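Local coordinates for protein intramolecular trans-sialidase (Macrobdella decora, PDB 3SLI) that cleaves sialic acid from sialylated glycans by intramolecular trans-sialidation, releasing 2,7-anhydro-Neu5Ac, at residues A[11-16]-A[169-174]; A[42-47]-A[108-113]; A[50-55]-A[71-76]. All coordinates share one frame; numbering follows the deposited sequence.

How the contacts relate
All three contacts belong to the N-terminal concanavalin-like domain and illustrate how a beta sandwich is built from antiparallel ladders. Contacts 1 and 2 lie in one sheet, where strand 37-45 runs between strands 170-178 and 107-118; contact 3 lies in the sheet packed against it. Contacts 1 and 2 each have buried residues on the face toward the second sheet and polar or exposed ones on the outer face. Contact 3 has no fully exposed participant and joins its strands by backbone hydrogen bonds through a beta bulge, with largely apolar packing on the face toward the first sheet. Hydrogen bonds tie the contacts together: Glu16 to Ser47 joins contacts 1 and 2, and Gln52 to both Ser45 and Ser47 joins contacts 2 and 3.

Contact 1 (A[11-16]-A[169-174]); sequences NVDIAE and GGTIGD
In the concanavalin-like beta sandwich, strands 5-14 and 170-178 form an antiparallel ladder that places Val12 opposite Ile172 as a hydrogen-bonded pair. Ile172 N donates to Val12 O over 2.8 Å, and Val12 N answers to Ile172 O over 2.9 Å. The next hydrogen-bonded pair is Ile14 with Gly170: Ile14 N lies 2.8 Å from Gly170 O, while Gly170 N gives a longer bond of 3.1 Å to Ile14 O. Gly170 takes phi 146° and psi -142°, a backbone shape suited to glycine.

Val12, Ile14 and Ile172 share the face that looks into the sandwich. There Ile14 CD1 lies at a slant against Ile172 CG1, 3.7 Å away, and Leu155 of the second sheet touches both isoleucines. Tyr20 packs on Val12 and Ile14.

The outer face is polar. Asp13 and Thr171, a non-hydrogen-bonded pair, stand side by side and point the same way. With Thr171 OG1 turned beside its own backbone N (chi1 -60°), the hydroxyl donates to Asp13 OD1 over 2.7 Å, almost in line with the carboxylate C-O bond.

Contact 2 (A[42-47]-A[108-113]); sequences SYKSTS and RVFNTV
Strands 42-45 and 111-113 run antiparallel but strongly twisted, 133° between their directions, and one hydrogen-bonded pair joins them: Tyr43 N to Asn111 O at 3.0 Å and Asn111 N to Tyr43 O at 2.9 Å. Past this pair the backbones splay, and a water takes over the bridging by accepting from Ser45 N and donating to Val109 O.

On the face that carries Tyr43, the phenol ring is swung between its own backbone N and carbonyl carbon (chi1 76°). This lays the ring beside the neighbouring strand, where Tyr43 CE1 is 3.6 Å from Asn111 CB. The methyl Val113 CG1 meets the same carbon, Tyr43 CE1, at the ring edge and 4.0 Å away.

Beyond the paired residues, Lys44 makes a CH-pi contact with Phe110. Lys44 CB stands 3.7 Å from the centroid of the Phe110 ring, almost exactly over its centre. A bend at chi3 (69°) then brings Lys44 CE back to 4.0 Å from Phe110 CE1, so the aliphatic chain follows the ring. Arg108 flanks the lysine: its CB touches Lys44 CG and CD, and its guanidinium has Thr46 CA over one face. Arg108 NH1 gives Ser45 O a weak, bent hydrogen bond of 2.9 Å. Near the opposite end, a second water joins Ser42 OG to Thr112 OG1, whose hydroxyl also bonds Thr194.

Strand 37-45 is an inner strand of its sheet, paired with strand 107-118 along one side and with strand 170-178 along the other, where Gly173 and Asp174 form a classic bulge opposite Ser42. Beneath it, Tyr43 packs on Leu54 and Ile73, in strands 51-58 and 67-74 of the second sheet.

Contact 3 (A[50-55]-A[71-76]); sequences GIQSLF and IYITNS
Ile73 has CG1 wedged between its backbone N and carbonyl carbon (chi1 51°), and this rotation puts its branches against Leu54 and Gln52 across the antiparallel hairpin of strands 51-58 and 67-74. Ile73 CG2 lies 3.8 Å from Leu54 CD2, the two side chains crossing at about a right angle, while Ile73 CD1 reaches Gln52 CB at 4.0 Å. Gln52 and Ile73 are themselves a hydrogen-bonded pair, with Gln52 N donating to Ile73 O over 2.8 Å and Ile73 N to Gln52 O.

This face looks into the lectin-like sandwich, where Tyr43 of the partner sheet touches both Leu54 and Ile73. The opposite face carries Ile51, Tyr72 and Thr74. Tyr72 is likewise turned between its backbone N and carbonyl carbon (chi1 69°), and Ile51 CG2 lies 3.8 Å from Tyr72 CD1. The Ile51 and Thr74 side chains lie side by side, and Ile51 CD1 meets Thr74 CG2 at 3.7 Å.

Where the chain turns a corner, the register slips by one residue in a classic beta bulge. Leu54 and Phe55 both face Ile71, whose N bonds Phe55 O. Ile71 O takes a short 2.7 Å bond from Leu54 N, in the carbonyl plane, and a weak 3.5 Å one from Phe55 N.

Contact 1 (A[11-16]-A[169-174])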
# COMPACT_ATOMS: atom_id res chain seq x y z
N ASN A 11 7.55 5.00 34.92
CA ASN A 11 8.89 4.44 34.70
C ASN A 11 9.15 3.08 35.34
O ASN A 11 10.03 2.94 36.19
CB ASN A 11 9.97 5.45 35.12
CG ASN A 11 9.84 6.79 34.38
OD1 ASN A 11 9.25 6.87 33.30
ND2 ASN A 11 10.38 7.84 34.98
N VAL A 12 8.41 2.07 34.89
CA VAL A 12 8.55 0.73 35.43
C VAL A 12 9.29 -0.20 34.46
O VAL A 12 8.81 -0.48 33.35
CB VAL A 12 7.16 0.11 35.75
CG1 VAL A 12 7.33 -1.27 36.36
CG2 VAL A 12 6.37 1.03 36.68
N ASP A 13 10.47 -0.67 34.86
CA ASP A 13 11.25 -1.59 34.03
C ASP A 13 10.83 -3.02 34.32
O ASP A 13 10.78 -3.44 35.48
CB ASP A 13 12.75 -1.43 34.29
CG ASP A 13 13.31 -0.13 33.73
OD1 ASP A 13 12.76 0.38 32.74
OD2 ASP A 13 14.30 0.37 34.30
N ILE A 14 10.53 -3.78 33.27
CA ILE A 14 10.10 -5.16 33.42
C ILE A 14 11.03 -6.15 32.73
O ILE A 14 11.27 -6.06 31.52
CB ILE A 14 8.66 -5.33 32.90
CG1 ILE A 14 7.72 -4.45 33.74
CG2 ILE A 14 8.23 -6.80 32.95
CD1 ILE A 14 6.29 -4.42 33.26
N ALA A 15 11.61 -7.04 33.52
CA ALA A 15 12.50 -8.06 33.00
C ALA A 15 11.63 -9.09 32.30
O ALA A 15 10.59 -9.49 32.83
CB ALA A 15 13.30 -8.72 34.12
N GLU A 16 12.04 -9.48 31.10
CA GLU A 16 11.32 -10.44 30.28
C GLU A 16 10.93 -11.69 31.05
O GLU A 16 11.78 -12.35 31.65
CB GLU A 16 12.21 -10.80 29.09
CG GLU A 16 11.54 -11.55 27.97
CD GLU A 16 12.49 -11.75 26.80
OE1 GLU A 16 13.66 -12.12 27.04
OE2 GLU A 16 12.08 -11.51 25.65
N GLY A 169 8.78 -7.58 27.85
CA GLY A 169 10.14 -7.26 28.25
C GLY A 169 10.33 -5.83 27.78
O GLY A 169 10.02 -5.51 26.63
N GLY A 170 10.75 -4.95 28.69
CA GLY A 170 10.96 -3.56 28.32
C GLY A 170 10.62 -2.58 29.43
O GLY A 170 10.87 -2.87 30.61
N THR A 171 10.03 -1.45 29.07
CA THR A 171 9.66 -0.41 30.03
C THR A 171 8.23 0.12 29.87
O THR A 171 7.77 0.39 28.76
CB THR A 171 10.61 0.81 29.91
OG1 THR A 171 11.96 0.41 30.18
CG2 THR A 171 10.21 1.92 30.90
N ILE A 172 7.52 0.22 30.99
CA ILE A 172 6.18 0.81 30.97
C ILE A 172 6.49 2.25 31.40
O ILE A 172 6.81 2.51 32.56
CB ILE A 172 5.22 0.15 32.00
CG1 ILE A 172 5.00 -1.33 31.67
CG2 ILE A 172 3.87 0.89 31.99
CD1 ILE A 172 4.36 -1.59 30.33
N GLY A 173 6.50 3.16 30.42
CA GLY A 173 6.79 4.55 30.70
C GLY A 173 5.79 5.18 31.65
O GLY A 173 6.17 5.90 32.58
N ASP A 174 4.52 4.87 31.45
CA ASP A 174 3.47 5.43 32.28
C ASP A 174 2.19 4.64 32.09
O ASP A 174 1.96 4.07 31.02
CB ASP A 174 3.23 6.89 31.89
CG ASP A 174 2.48 7.67 32.96
OD1 ASP A 174 3.13 8.17 33.91
OD2 ASP A 174 1.24 7.79 32.84

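Contact 2 (A[42-47]-A[108-113])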
# COMPACT_ATOMS: atom_id res chain seq x y z
N SER A 42 2.05 4.12 28.18
CA SER A 42 3.19 4.39 27.32
C SER A 42 4.16 3.24 27.60
O SER A 42 4.44 2.94 28.76
CB SER A 42 3.81 5.72 27.75
OG SER A 42 4.94 6.07 26.96
N TYR A 43 4.68 2.60 26.56
CA TYR A 43 5.61 1.48 26.76
C TYR A 43 6.67 1.43 25.68
O TYR A 43 6.48 1.98 24.59
CB TYR A 43 4.86 0.14 26.76
CG TYR A 43 4.47 -0.31 25.36
CD1 TYR A 43 3.29 0.13 24.78
CD2 TYR A 43 5.35 -1.08 24.57
CE1 TYR A 43 2.98 -0.18 23.45
CE2 TYR A 43 5.05 -1.39 23.24
CZ TYR A 43 3.86 -0.94 22.69
OH TYR A 43 3.56 -1.19 21.38
N LYS A 44 7.74 0.69 25.96
CA LYS A 44 8.84 0.46 25.03
C LYS A 44 9.17 -1.03 25.16
O LYS A 44 9.59 -1.47 26.23
CB LYS A 44 10.06 1.30 25.41
CG LYS A 44 11.29 0.99 24.58
CD LYS A 44 12.41 1.99 24.81
CE LYS A 44 13.00 1.87 26.20
NZ LYS A 44 14.08 2.89 26.40
N SER A 45 8.92 -1.81 24.11
CA SER A 45 9.22 -3.24 24.15
C SER A 45 10.64 -3.55 23.68
O SER A 45 11.06 -3.10 22.61
CB SER A 45 8.23 -4.02 23.29
OG SER A 45 8.52 -5.41 23.31
N THR A 46 11.37 -4.32 24.48
CA THR A 46 12.73 -4.73 24.13
C THR A 46 12.76 -6.24 23.90
O THR A 46 13.81 -6.84 23.68
CB THR A 46 13.74 -4.36 25.26
OG1 THR A 46 13.32 -4.94 26.51
CG2 THR A 46 13.85 -2.85 25.43
N SER A 47 11.58 -6.86 23.93
CA SER A 47 11.44 -8.29 23.76
C SER A 47 10.98 -8.72 22.38
O SER A 47 10.23 -8.01 21.72
CB SER A 47 10.46 -8.83 24.80
OG SER A 47 10.11 -10.18 24.54
N ARG A 108 14.91 1.59 20.01
CA ARG A 108 13.60 1.18 20.52
C ARG A 108 12.85 2.44 20.93
O ARG A 108 13.39 3.29 21.64
CB ARG A 108 13.75 0.24 21.72
CG ARG A 108 14.39 -1.11 21.40
CD ARG A 108 13.44 -2.02 20.63
NE ARG A 108 14.07 -3.30 20.31
CZ ARG A 108 13.40 -4.44 20.13
NH1 ARG A 108 12.08 -4.47 20.23
NH2 ARG A 108 14.06 -5.55 19.83
N VAL A 109 11.61 2.58 20.47
CA VAL A 109 10.82 3.76 20.76
C VAL A 109 9.54 3.47 21.55
O VAL A 109 9.05 2.34 21.57
CB VAL A 109 10.46 4.54 19.46
CG1 VAL A 109 11.73 5.10 18.81
CG2 VAL A 109 9.70 3.63 18.48
N PHE A 110 9.01 4.49 22.21
CA PHE A 110 7.79 4.36 22.99
C PHE A 110 6.54 4.50 22.13
O PHE A 110 6.50 5.28 21.18
CB PHE A 110 7.72 5.42 24.09
CG PHE A 110 8.54 5.10 25.31
CD1 PHE A 110 9.91 5.36 25.34
CD2 PHE A 110 7.93 4.53 26.43
CE1 PHE A 110 10.66 5.05 26.48
CE2 PHE A 110 8.68 4.22 27.56
CZ PHE A 110 10.05 4.48 27.59
N ASN A 111 5.52 3.72 22.46
CA ASN A 111 4.25 3.79 21.77
C ASN A 111 3.27 4.12 22.89
O ASN A 111 3.52 3.78 24.05
CB ASN A 111 3.87 2.45 21.12
CG ASN A 111 4.79 2.07 19.96
OD1 ASN A 111 5.90 1.56 20.17
ND2 ASN A 111 4.33 2.29 18.74
N THR A 112 2.19 4.82 22.56
CA THR A 112 1.20 5.18 23.55
C THR A 112 -0.12 4.59 23.10
O THR A 112 -0.60 4.86 21.99
CB THR A 112 1.10 6.72 23.71
OG1 THR A 112 2.42 7.27 23.79
CG2 THR A 112 0.32 7.08 24.98
N VAL A 113 -0.71 3.76 23.95
CA VAL A 113 -1.97 3.08 23.63
C VAL A 113 -3.05 3.32 24.69
O VAL A 113 -2.76 3.76 25.81
CB VAL A 113 -1.72 1.55 23.46
CG1 VAL A 113 -0.56 1.33 22.51
CG2 VAL A 113 -1.42 0.89 24.81
O HOH W 1 3.92 8.55 25.71
O HOH W 2 8.56 -0.53 21.60

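Contact 3 (A[50-55]-A[71-76])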
# COMPACT_ATOMS: atom_id res chain seq x y z
N GLY A 50 6.45 -13.41 21.04
CA GLY A 50 5.28 -13.30 20.18
C GLY A 50 4.14 -12.43 20.69
O GLY A 50 3.74 -11.49 20.02
N ILE A 51 3.61 -12.76 21.87
CA ILE A 51 2.50 -12.01 22.47
C ILE A 51 3.02 -11.44 23.78
O ILE A 51 3.59 -12.18 24.60
CB ILE A 51 1.28 -12.91 22.78
CG1 ILE A 51 0.86 -13.72 21.54
CG2 ILE A 51 0.11 -12.07 23.29
CD1 ILE A 51 0.33 -12.89 20.40
N GLN A 52 2.80 -10.14 23.99
CA GLN A 52 3.26 -9.45 25.19
C GLN A 52 2.17 -8.60 25.85
O GLN A 52 1.76 -7.56 25.31
CB GLN A 52 4.47 -8.57 24.84
CG GLN A 52 5.64 -9.33 24.23
CD GLN A 52 6.80 -8.44 23.83
OE1 GLN A 52 7.20 -7.54 24.58
NE2 GLN A 52 7.36 -8.69 22.65
N SER A 53 1.67 -9.07 27.00
CA SER A 53 0.66 -8.34 27.76
C SER A 53 1.32 -7.10 28.36
O SER A 53 2.41 -7.18 28.92
CB SER A 53 0.12 -9.18 28.93
OG SER A 53 -0.64 -10.28 28.50
N LEU A 54 0.64 -5.97 28.22
CA LEU A 54 1.11 -4.70 28.77
C LEU A 54 0.53 -4.53 30.18
O LEU A 54 1.24 -4.18 31.13
CB LEU A 54 0.61 -3.57 27.88
CG LEU A 54 1.52 -2.96 26.81
CD1 LEU A 54 2.67 -3.87 26.47
CD2 LEU A 54 0.69 -2.59 25.61
N PHE A 55 -0.76 -4.84 30.30
CA PHE A 55 -1.50 -4.71 31.56
C PHE A 55 -2.57 -5.79 31.60
O PHE A 55 -3.23 -6.05 30.59
CB PHE A 55 -2.16 -3.32 31.58
CG PHE A 55 -3.14 -3.11 32.71
CD1 PHE A 55 -2.70 -2.74 33.97
CD2 PHE A 55 -4.52 -3.27 32.49
CE1 PHE A 55 -3.62 -2.52 35.02
CE2 PHE A 55 -5.44 -3.06 33.53
CZ PHE A 55 -4.98 -2.68 34.79
N ILE A 71 -4.44 -6.22 27.91
CA ILE A 71 -4.18 -5.40 26.73
C ILE A 71 -2.79 -5.89 26.34
O ILE A 71 -1.90 -5.91 27.18
CB ILE A 71 -4.07 -3.89 27.08
CG1 ILE A 71 -5.37 -3.39 27.72
CG2 ILE A 71 -3.74 -3.07 25.82
CD1 ILE A 71 -5.29 -1.96 28.23
N TYR A 72 -2.60 -6.28 25.08
CA TYR A 72 -1.31 -6.82 24.64
C TYR A 72 -0.87 -6.26 23.29
O TYR A 72 -1.65 -5.66 22.56
CB TYR A 72 -1.40 -8.36 24.53
CG TYR A 72 -2.30 -8.85 23.40
CD1 TYR A 72 -1.81 -8.96 22.09
CD2 TYR A 72 -3.65 -9.10 23.61
CE1 TYR A 72 -2.64 -9.28 21.03
CE2 TYR A 72 -4.50 -9.43 22.55
CZ TYR A 72 -3.99 -9.51 21.26
OH TYR A 72 -4.82 -9.80 20.21
N ILE A 73 0.41 -6.50 22.97
CA ILE A 73 1.00 -6.13 21.69
C ILE A 73 1.72 -7.40 21.18
O ILE A 73 1.94 -8.34 21.96
CB ILE A 73 2.01 -4.95 21.80
CG1 ILE A 73 3.04 -5.20 22.91
CG2 ILE A 73 1.26 -3.63 22.01
CD1 ILE A 73 4.47 -5.39 22.41
N THR A 74 2.02 -7.45 19.89
CA THR A 74 2.71 -8.61 19.34
C THR A 74 4.03 -8.15 18.72
O THR A 74 4.18 -6.96 18.39
CB THR A 74 1.88 -9.34 18.25
OG1 THR A 74 1.88 -8.58 17.03
CG2 THR A 74 0.44 -9.56 18.72
N ASN A 75 4.96 -9.07 18.52
CA ASN A 75 6.25 -8.70 17.94
C ASN A 75 6.14 -8.24 16.49
O ASN A 75 7.10 -7.73 15.92
CB ASN A 75 7.30 -9.81 18.11
CG ASN A 75 6.97 -11.11 17.38
OD1 ASN A 75 7.69 -12.10 17.52
ND2 ASN A 75 5.89 -11.13 16.60
N SER A 76 4.95 -8.40 15.90
CA SER A 76 4.71 -7.98 14.53
C SER A 76 3.89 -6.68 14.49
O SER A 76 3.30 -6.35 13.46
CB SER A 76 4.01 -9.09 13.74
OG SER A 76 2.77 -9.44 14.31